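Local coordinates for protein ribosomal RNA methyltransferase, putative (Plasmodium falciparum, PDB 2PLW) that binds S-adenosylmethionine and probably transfers its methyl group to a ribose 2'-hydroxyl of ribosomal RNA, as an RlmE/FtsJ-family methyltransferase domain, at residues K153-S158 with S186-L191; K21-I26 with N46-I51. All blocks are in the same frame, centred on the assembly; numbering follows the deposited sequence.

Interaction 1: K153-S158 with S186-L191; sequences KMYLGS and SREIYL
Lys153 lays its aliphatic chain over one face of the Tyr190 ring: CG sits 4.2 Å from the ring centroid, offset toward the rim, in a CH-pi contact. Lys153 CB touches Tyr190 CE1 at 3.3 Å. With CG anti to the backbone N (chi1 -170°) and a bend at chi3, the chain crosses the ring and then climbs past the carboxylate of Glu188. There the salt bridge is long, 4.0 Å from Lys153 NZ to Glu188 OE2; Lys153 NZ has its stronger partner in Asp113, whose OD1 also takes a hydrogen bond with Tyr190 OH. Glu188 and Tyr155 run side by side in the same direction, carboxylate and ring planes 26° apart, and Glu188 CG packs 3.4 Å from Tyr155 CD1. A water joins their ends, donating to Glu188 OE2 and also bonded to Tyr155 OH. Ser186 OG lies over one face of the Tyr155 ring, while Arg187 O meets the ring edge in plane. On the sheet face opposite Lys153 and Tyr190, Met154 and Ile189 extend alongside each other, Met154 CG 3.8 Å from Ile189 CD1, and helices 122-143 and 160-168 close over Met154. Leu156 CD2 comes over one face of the Arg187 guanidinium. The backbones are tied by reciprocal bonds, Met154 N to Ile189 O and Ile189 N to Met154 O, both 3.0 Å, and by Leu156 N to Arg187 O. This is an antiparallel pairing of strands 148-155 and 188-196 in the Rossmann-like methyltransferase sheet; it places Lys153, the predicted proton acceptor, beside bound S-adenosylmethionine, consistent with the catalytic lysine of the FtsJ family.

Interaction 2: K21-I26 with N46-I51; sequences KKNKII and NYKNKI
Asn49 reaches across to Lys21 and Lys24 and holds two backbone carbonyls with one amide nitrogen. Its ND2 donates to Lys21 O and to Lys24 O, each at 3.0 Å, and both acceptors lie close to the amide plane; the bond to Lys24 O falls on a lone pair, in the carbonyl plane. With CG anti to the carbonyl carbon (chi1 -68°), the amide turns toward the loop that leads into strand 24-29, and the two bonds fix its rotation. Lys24 O also accepts a weak bond from Lys50 N at 3.3 Å. Nearer the loop ends, Asn23 N donates to Lys48 O at 2.7 Å, with a bent N-H angle of 132°. The side chains of these two residues lie alongside each other, Lys48 NZ donating to Asn23 OD1 at 3.1 Å from a position tilted 30° out of the carbonyl plane. Lys22 CB rests over one face of the Tyr47 ring, 3.8 Å from its centroid, a CH-pi contact at the exposed end. Deeper in the sheet, Ile26 N donates to Lys50 O at 2.8 Å. Ile25 and Lys50 run side by side on one face, where helix 93-102 brings Leu102 against Ile25 and Ile101 against Lys50. Ile26 and Ile51 occupy the other, both packed on Ile40 of helix 35-43. Asp108 OD2 accepts from Ile25 N, linking the pair to strand 107-112. The contact joins the two parallel, neighbouring strands of the beta-alpha-beta crossover 24-29, 35-43, 49-55, the first such unit of the Rossmann-like methyltransferase fold.

Interactions 1 and 2 belong to one seven-stranded sheet but lie on opposite sides of the chain's centre, with centres 28 Å apart and nearest atoms about 13 Å apart. Strand 107-112 stands between strands 24-29 and 148-155. Interaction 2 joins the parallel strands that precede and follow helix 35-43 in the chain, away from the ligand: the side chain of Ile51 is about 11 Å from bound S-adenosylmethionine. Interaction 1 belongs to the antiparallel end of the sheet and borders the ligand directly, the side chain of Lys153 lying about 4 Å from it. Tyr190 approaches the S-adenosylmethionine-binding residue Trp36 to about 3 Å between side chains, whereas Ile51 stays about 8 Å from it.

Interaction 1: K153-S158 with S186-L191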
ATOM      1  N   LYS A 153      -2.091  -6.007  -0.337  1.00 14.40           N
ATOM      2  CA  LYS A 153      -2.284  -7.313  -0.979  1.00 15.07           C
ATOM      3  C   LYS A 153      -1.460  -8.417  -0.307  1.00 16.45           C
ATOM      4  O   LYS A 153      -0.360  -8.176   0.183  1.00 16.04           O
ATOM      5  CB  LYS A 153      -1.943  -7.218  -2.472  1.00 15.87           C
ATOM      6  CG  LYS A 153      -2.343  -8.450  -3.286  1.00 13.26           C
ATOM      7  CD  LYS A 153      -2.066  -8.241  -4.777  1.00 14.40           C
ATOM      8  CE  LYS A 153      -0.626  -8.065  -5.165  1.00 12.78           C
ATOM      9  NZ  LYS A 153      -0.515  -7.748  -6.626  1.00 15.98           N
ATOM     10  N   MET A 154      -1.996  -9.635  -0.299  1.00 17.67           N
ATOM     11  CA  MET A 154      -1.173 -10.787   0.084  1.00 19.33           C
ATOM     12  C   MET A 154      -1.731 -12.044  -0.555  1.00 20.05           C
ATOM     13  O   MET A 154      -2.905 -12.049  -0.993  1.00 20.89           O
ATOM     14  CB  MET A 154      -1.123 -10.961   1.599  1.00 18.88           C
ATOM     15  CG  MET A 154      -2.427 -11.469   2.224  1.00 18.51           C
ATOM     16  SD  MET A 154      -2.250 -11.882   3.981  1.00 20.89           S
ATOM     17  CE  MET A 154      -0.867 -13.033   3.944  1.00 23.05           C
ATOM     18  N   TYR A 155      -0.901 -13.090  -0.608  1.00 20.93           N
ATOM     19  CA  TYR A 155      -1.405 -14.429  -0.974  1.00 22.34           C
ATOM     20  C   TYR A 155      -2.222 -14.975   0.170  1.00 22.01           C
ATOM     21  O   TYR A 155      -1.719 -15.102   1.288  1.00 21.57           O
ATOM     22  CB  TYR A 155      -0.275 -15.409  -1.333  1.00 24.20           C
ATOM     23  CG  TYR A 155       0.365 -15.096  -2.659  1.00 27.56           C
ATOM     24  CD1 TYR A 155      -0.380 -15.126  -3.841  1.00 29.06           C
ATOM     25  CD2 TYR A 155       1.712 -14.737  -2.732  1.00 28.66           C
ATOM     26  CE1 TYR A 155       0.211 -14.810  -5.065  1.00 29.55           C
ATOM     27  CE2 TYR A 155       2.305 -14.419  -3.949  1.00 31.08           C
ATOM     28  CZ  TYR A 155       1.546 -14.463  -5.106  1.00 29.52           C
ATOM     29  OH  TYR A 155       2.127 -14.155  -6.314  1.00 30.25           O
ATOM     30  N   LEU A 156      -3.486 -15.297  -0.105  1.00 21.55           N
ATOM     31  CA  LEU A 156      -4.367 -15.864   0.899  1.00 21.63           C
ATOM     32  C   LEU A 156      -3.832 -17.207   1.369  1.00 21.18           C
ATOM     33  O   LEU A 156      -3.338 -18.020   0.567  1.00 21.90           O
ATOM     34  CB  LEU A 156      -5.785 -16.046   0.353  1.00 21.31           C
ATOM     35  CG  LEU A 156      -6.842 -16.717   1.253  1.00 23.27           C
ATOM     36  CD1 LEU A 156      -7.312 -15.828   2.383  1.00 22.07           C
ATOM     37  CD2 LEU A 156      -8.064 -17.136   0.440  1.00 23.14           C
ATOM     38  N   GLY A 157      -3.945 -17.439   2.664  1.00 19.52           N
ATOM     39  CA  GLY A 157      -3.513 -18.718   3.216  1.00 19.40           C
ATOM     40  C   GLY A 157      -3.632 -18.801   4.707  1.00 19.62           C
ATOM     41  O   GLY A 157      -4.368 -18.047   5.335  1.00 19.10           O
ATOM     42  N   SER A 158      -2.896 -19.745   5.270  1.00 19.28           N
ATOM     43  CA  SER A 158      -3.089 -20.125   6.660  1.00 20.56           C
ATOM     44  C   SER A 158      -2.956 -18.980   7.667  1.00 18.51           C
ATOM     45  O   SER A 158      -3.603 -19.001   8.714  1.00 19.34           O
ATOM     46  CB  SER A 158      -2.173 -21.306   7.011  1.00 21.42           C
ATOM     47  OG  SER A 158      -0.971 -20.938   7.646  1.00 22.00           O
ATOM     48  N   SER A 186      -2.187 -20.142  -5.910  1.00 36.93           N
ATOM     49  CA  SER A 186      -1.870 -18.994  -5.067  1.00 36.51           C
ATOM     50  C   SER A 186      -2.863 -17.852  -5.355  1.00 35.49           C
ATOM     51  O   SER A 186      -2.630 -17.011  -6.230  1.00 35.76           O
ATOM     52  CB  SER A 186      -0.419 -18.560  -5.314  1.00 37.21           C
ATOM     53  OG  SER A 186       0.362 -18.603  -4.125  1.00 38.84           O
ATOM     54  N   ARG A 187      -3.984 -17.863  -4.632  1.00 34.20           N
ATOM     55  CA  ARG A 187      -5.010 -16.798  -4.678  1.00 32.15           C
ATOM     56  C   ARG A 187      -4.578 -15.565  -3.868  1.00 30.91           C
ATOM     57  O   ARG A 187      -3.909 -15.696  -2.844  1.00 31.33           O
ATOM     58  CB  ARG A 187      -6.330 -17.313  -4.104  1.00 32.89           C
ATOM     59  CG  ARG A 187      -7.162 -18.198  -5.025  1.00 32.82           C
ATOM     60  CD  ARG A 187      -7.719 -19.351  -4.233  1.00 35.97           C
ATOM     61  NE  ARG A 187      -8.982 -19.061  -3.558  1.00 37.59           N
ATOM     62  CZ  ARG A 187      -9.353 -19.603  -2.397  1.00 38.81           C
ATOM     63  NH1 ARG A 187     -10.531 -19.297  -1.868  1.00 39.62           N
ATOM     64  NH2 ARG A 187      -8.544 -20.444  -1.751  1.00 39.52           N
ATOM     65  N   GLU A 188      -4.982 -14.379  -4.323  1.00 28.73           N
ATOM     66  CA  GLU A 188      -4.633 -13.117  -3.660  1.00 26.33           C
ATOM     67  C   GLU A 188      -5.850 -12.381  -3.132  1.00 24.27           C
ATOM     68  O   GLU A 188      -6.932 -12.442  -3.714  1.00 23.46           O
ATOM     69  CB  GLU A 188      -3.886 -12.202  -4.615  1.00 27.08           C
ATOM     70  CG  GLU A 188      -2.415 -12.543  -4.762  1.00 29.55           C
ATOM     71  CD  GLU A 188      -1.757 -11.749  -5.863  1.00 33.74           C
ATOM     72  OE1 GLU A 188      -2.484 -11.254  -6.755  1.00 34.94           O
ATOM     73  OE2 GLU A 188      -0.505 -11.621  -5.833  1.00 37.14           O
ATOM     74  N   ILE A 189      -5.668 -11.687  -2.011  1.00 20.94           N
ATOM     75  CA  ILE A 189      -6.737 -10.898  -1.414  1.00 18.92           C
ATOM     76  C   ILE A 189      -6.119  -9.571  -1.043  1.00 17.60           C
ATOM     77  O   ILE A 189      -4.890  -9.447  -1.060  1.00 16.21           O
ATOM     78  CB  ILE A 189      -7.349 -11.548  -0.134  1.00 19.35           C
ATOM     79  CG1 ILE A 189      -6.265 -11.897   0.912  1.00 19.88           C
ATOM     80  CG2 ILE A 189      -8.186 -12.806  -0.470  1.00 19.86           C
ATOM     81  CD1 ILE A 189      -6.154 -10.872   2.032  1.00 24.49           C
ATOM     82  N   TYR A 190      -6.969  -8.599  -0.742  1.00 17.00           N
ATOM     83  CA  TYR A 190      -6.517  -7.367  -0.108  1.00 17.56           C
ATOM     84  C   TYR A 190      -7.100  -7.291   1.290  1.00 16.51           C
ATOM     85  O   TYR A 190      -8.262  -7.633   1.492  1.00 17.19           O
ATOM     86  CB  TYR A 190      -6.926  -6.136  -0.924  1.00 18.23           C
ATOM     87  CG  TYR A 190      -6.258  -6.039  -2.271  1.00 18.57           C
ATOM     88  CD1 TYR A 190      -5.012  -5.402  -2.417  1.00 18.31           C
ATOM     89  CD2 TYR A 190      -6.866  -6.579  -3.411  1.00 19.75           C
ATOM     90  CE1 TYR A 190      -4.399  -5.290  -3.652  1.00 19.16           C
ATOM     91  CE2 TYR A 190      -6.251  -6.478  -4.665  1.00 19.29           C
ATOM     92  CZ  TYR A 190      -5.018  -5.843  -4.773  1.00 20.20           C
ATOM     93  OH  TYR A 190      -4.438  -5.765  -6.025  1.00 21.74           O
ATOM     94  N   LEU A 191      -6.287  -6.841   2.254  1.00 15.41           N
ATOM     95  CA  LEU A 191      -6.783  -6.489   3.575  1.00 15.17           C
ATOM     96  C   LEU A 191      -7.047  -4.980   3.537  1.00 14.91           C
ATOM     97  O   LEU A 191      -6.139  -4.207   3.277  1.00 15.06           O
ATOM     98  CB  LEU A 191      -5.780  -6.847   4.665  1.00 16.09           C
ATOM     99  CG  LEU A 191      -5.434  -8.345   4.761  1.00 16.95           C
ATOM    100  CD1 LEU A 191      -4.070  -8.567   5.475  1.00 19.46           C
ATOM    101  CD2 LEU A 191      -6.546  -9.119   5.451  1.00 21.61           C
TER
HETATM  102  O   HOH W   1       1.322 -11.556  -7.491  1.00 39.98           O

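Interaction 2: K21-I26 with N46-I51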
ATOM      1  N   LYS A  21     -10.139  10.459  -1.959  1.00 24.69           N
ATOM      2  CA  LYS A  21     -10.895  11.660  -1.613  1.00 25.70           C
ATOM      3  C   LYS A  21      -9.982  12.873  -1.710  1.00 24.16           C
ATOM      4  O   LYS A  21      -8.754  12.734  -1.747  1.00 23.62           O
ATOM      5  CB  LYS A  21     -11.437  11.525  -0.187  1.00 25.48           C
ATOM      6  CG  LYS A  21     -12.617  10.558  -0.048  1.00 28.18           C
ATOM      7  CD  LYS A  21     -13.056  10.305   1.400  1.00 28.60           C
ATOM      8  CE  LYS A  21     -12.082   9.365   2.136  1.00 31.36           C
ATOM      9  NZ  LYS A  21     -12.596   8.623   3.349  1.00 32.05           N
ATOM     10  N   LYS A  22     -10.587  14.058  -1.729  1.00 22.96           N
ATOM     11  CA  LYS A  22      -9.842  15.307  -1.816  1.00 22.98           C
ATOM     12  C   LYS A  22      -8.978  15.562  -0.576  1.00 21.18           C
ATOM     13  O   LYS A  22      -9.294  15.093   0.509  1.00 22.14           O
ATOM     14  CB  LYS A  22     -10.805  16.486  -2.047  1.00 22.79           C
ATOM     15  CG  LYS A  22     -11.728  16.781  -0.885  1.00 24.65           C
ATOM     16  CD  LYS A  22     -12.545  18.052  -1.152  1.00 25.62           C
ATOM     17  CE  LYS A  22     -13.362  18.471   0.065  1.00 29.74           C
ATOM     18  NZ  LYS A  22     -14.445  17.504   0.483  1.00 34.86           N
ATOM     19  N   ASN A  23      -7.898  16.314  -0.761  1.00 20.13           N
ATOM     20  CA  ASN A  23      -7.036  16.774   0.335  1.00 19.50           C
ATOM     21  C   ASN A  23      -6.447  15.619   1.146  1.00 18.03           C
ATOM     22  O   ASN A  23      -6.378  15.675   2.380  1.00 17.76           O
ATOM     23  CB  ASN A  23      -7.771  17.776   1.258  1.00 19.57           C
ATOM     24  CG  ASN A  23      -6.807  18.588   2.124  1.00 21.22           C
ATOM     25  OD1 ASN A  23      -5.615  18.663   1.833  1.00 20.13           O
ATOM     26  ND2 ASN A  23      -7.322  19.185   3.195  1.00 21.03           N
ATOM     27  N   LYS A  24      -6.040  14.573   0.438  1.00 17.49           N
ATOM     28  CA  LYS A  24      -5.366  13.443   1.082  1.00 15.94           C
ATOM     29  C   LYS A  24      -3.975  13.261   0.520  1.00 15.49           C
ATOM     30  O   LYS A  24      -3.745  13.484  -0.682  1.00 14.60           O
ATOM     31  CB  LYS A  24      -6.131  12.135   0.871  1.00 17.63           C
ATOM     32  CG  LYS A  24      -7.601  12.146   1.377  1.00 18.32           C
ATOM     33  CD  LYS A  24      -7.661  12.161   2.894  1.00 22.31           C
ATOM     34  CE  LYS A  24      -9.086  12.373   3.406  1.00 22.15           C
ATOM     35  NZ  LYS A  24      -9.080  12.520   4.892  1.00 25.04           N
ATOM     36  N   ILE A  25      -3.069  12.831   1.394  1.00 13.91           N
ATOM     37  CA  ILE A  25      -1.752  12.399   0.934  1.00 13.65           C
ATOM     38  C   ILE A  25      -1.866  10.879   0.739  1.00 12.35           C
ATOM     39  O   ILE A  25      -2.277  10.157   1.643  1.00 12.79           O
ATOM     40  CB  ILE A  25      -0.660  12.758   1.942  1.00 13.48           C
ATOM     41  CG1 ILE A  25      -0.556  14.288   2.081  1.00 14.63           C
ATOM     42  CG2 ILE A  25       0.673  12.170   1.499  1.00 13.90           C
ATOM     43  CD1 ILE A  25       0.568  14.751   3.054  1.00 16.04           C
ATOM     44  N   ILE A  26      -1.461  10.411  -0.430  1.00 11.97           N
ATOM     45  CA  ILE A  26      -1.653   9.008  -0.841  1.00 12.22           C
ATOM     46  C   ILE A  26      -0.325   8.375  -1.257  1.00 12.27           C
ATOM     47  O   ILE A  26       0.414   8.910  -2.086  1.00 11.91           O
ATOM     48  CB  ILE A  26      -2.654   8.921  -2.008  1.00 12.52           C
ATOM     49  CG1 ILE A  26      -3.971   9.598  -1.622  1.00 13.84           C
ATOM     50  CG2 ILE A  26      -2.960   7.458  -2.369  1.00 14.31           C
ATOM     51  CD1 ILE A  26      -4.734  10.096  -2.831  1.00 16.17           C
ATOM     52  N   ASN A  46      -9.597  16.965  -9.924  1.00 32.31           N
ATOM     53  CA  ASN A  46      -9.750  18.387  -9.596  1.00 33.04           C
ATOM     54  C   ASN A  46      -9.668  18.583  -8.095  1.00 31.96           C
ATOM     55  O   ASN A  46     -10.327  19.462  -7.538  1.00 32.40           O
ATOM     56  CB  ASN A  46     -11.086  18.927 -10.099  1.00 34.20           C
ATOM     57  CG  ASN A  46     -11.483  18.346 -11.426  1.00 36.27           C
ATOM     58  OD1 ASN A  46     -12.458  17.598 -11.516  1.00 37.86           O
ATOM     59  ND2 ASN A  46     -10.714  18.671 -12.472  1.00 39.28           N
ATOM     60  N   TYR A  47      -8.898  17.715  -7.444  1.00 30.20           N
ATOM     61  CA  TYR A  47      -8.684  17.790  -6.009  1.00 28.77           C
ATOM     62  C   TYR A  47      -7.236  18.133  -5.706  1.00 26.94           C
ATOM     63  O   TYR A  47      -6.327  17.900  -6.515  1.00 25.81           O
ATOM     64  CB  TYR A  47      -8.981  16.441  -5.344  1.00 30.60           C
ATOM     65  CG  TYR A  47     -10.395  15.917  -5.459  1.00 31.89           C
ATOM     66  CD1 TYR A  47     -10.663  14.572  -5.241  1.00 33.06           C
ATOM     67  CD2 TYR A  47     -11.461  16.765  -5.759  1.00 33.27           C
ATOM     68  CE1 TYR A  47     -11.964  14.070  -5.332  1.00 34.83           C
ATOM     69  CE2 TYR A  47     -12.761  16.280  -5.855  1.00 35.03           C
ATOM     70  CZ  TYR A  47     -13.004  14.935  -5.636  1.00 34.38           C
ATOM     71  OH  TYR A  47     -14.291  14.457  -5.726  1.00 35.87           O
ATOM     72  N   LYS A  48      -7.022  18.672  -4.519  1.00 24.60           N
ATOM     73  CA  LYS A  48      -5.666  18.880  -4.045  1.00 22.80           C
ATOM     74  C   LYS A  48      -5.264  17.564  -3.370  1.00 22.02           C
ATOM     75  O   LYS A  48      -5.991  17.077  -2.495  1.00 21.23           O
ATOM     76  CB  LYS A  48      -5.664  20.033  -3.051  1.00 22.82           C
ATOM     77  CG  LYS A  48      -4.404  20.139  -2.247  1.00 21.08           C
ATOM     78  CD  LYS A  48      -4.452  21.318  -1.297  1.00 19.75           C
ATOM     79  CE  LYS A  48      -3.190  21.327  -0.425  1.00 17.09           C
ATOM     80  NZ  LYS A  48      -3.294  20.227   0.598  1.00 19.83           N
ATOM     81  N   ASN A  49      -4.124  16.996  -3.783  1.00 20.52           N
ATOM     82  CA  ASN A  49      -3.597  15.766  -3.177  1.00 19.87           C
ATOM     83  C   ASN A  49      -2.093  15.761  -3.331  1.00 19.15           C
ATOM     84  O   ASN A  49      -1.566  16.544  -4.111  1.00 19.48           O
ATOM     85  CB  ASN A  49      -4.146  14.527  -3.914  1.00 19.62           C
ATOM     86  CG  ASN A  49      -5.646  14.322  -3.719  1.00 20.95           C
ATOM     87  OD1 ASN A  49      -6.444  14.740  -4.568  1.00 24.24           O
ATOM     88  ND2 ASN A  49      -6.041  13.662  -2.618  1.00 17.25           N
ATOM     89  N   LYS A  50      -1.403  14.894  -2.585  1.00 18.01           N
ATOM     90  CA  LYS A  50      -0.029  14.502  -2.906  1.00 17.42           C
ATOM     91  C   LYS A  50      -0.090  13.009  -3.175  1.00 16.44           C
ATOM     92  O   LYS A  50      -0.628  12.256  -2.363  1.00 18.00           O
ATOM     93  CB  LYS A  50       0.918  14.722  -1.738  1.00 17.87           C
ATOM     94  CG  LYS A  50       1.542  16.076  -1.669  1.00 19.99           C
ATOM     95  CD  LYS A  50       2.426  16.196  -0.425  1.00 21.95           C
ATOM     96  CE  LYS A  50       3.187  17.527  -0.433  1.00 22.98           C
ATOM     97  NZ  LYS A  50       2.351  18.740  -0.710  1.00 23.94           N
ATOM     98  N   ILE A  51       0.419  12.606  -4.328  1.00 15.16           N
ATOM     99  CA  ILE A  51       0.466  11.198  -4.716  1.00 14.23           C
ATOM    100  C   ILE A  51       1.936  10.757  -4.763  1.00 13.17           C
ATOM    101  O   ILE A  51       2.739  11.354  -5.475  1.00 13.65           O
ATOM    102  CB  ILE A  51      -0.236  10.980  -6.069  1.00 14.45           C
ATOM    103  CG1 ILE A  51      -1.671  11.519  -6.003  1.00 17.21           C
ATOM    104  CG2 ILE A  51      -0.272   9.503  -6.429  1.00 12.69           C
ATOM    105  CD1 ILE A  51      -2.228  11.833  -7.366  1.00 17.27           C
TER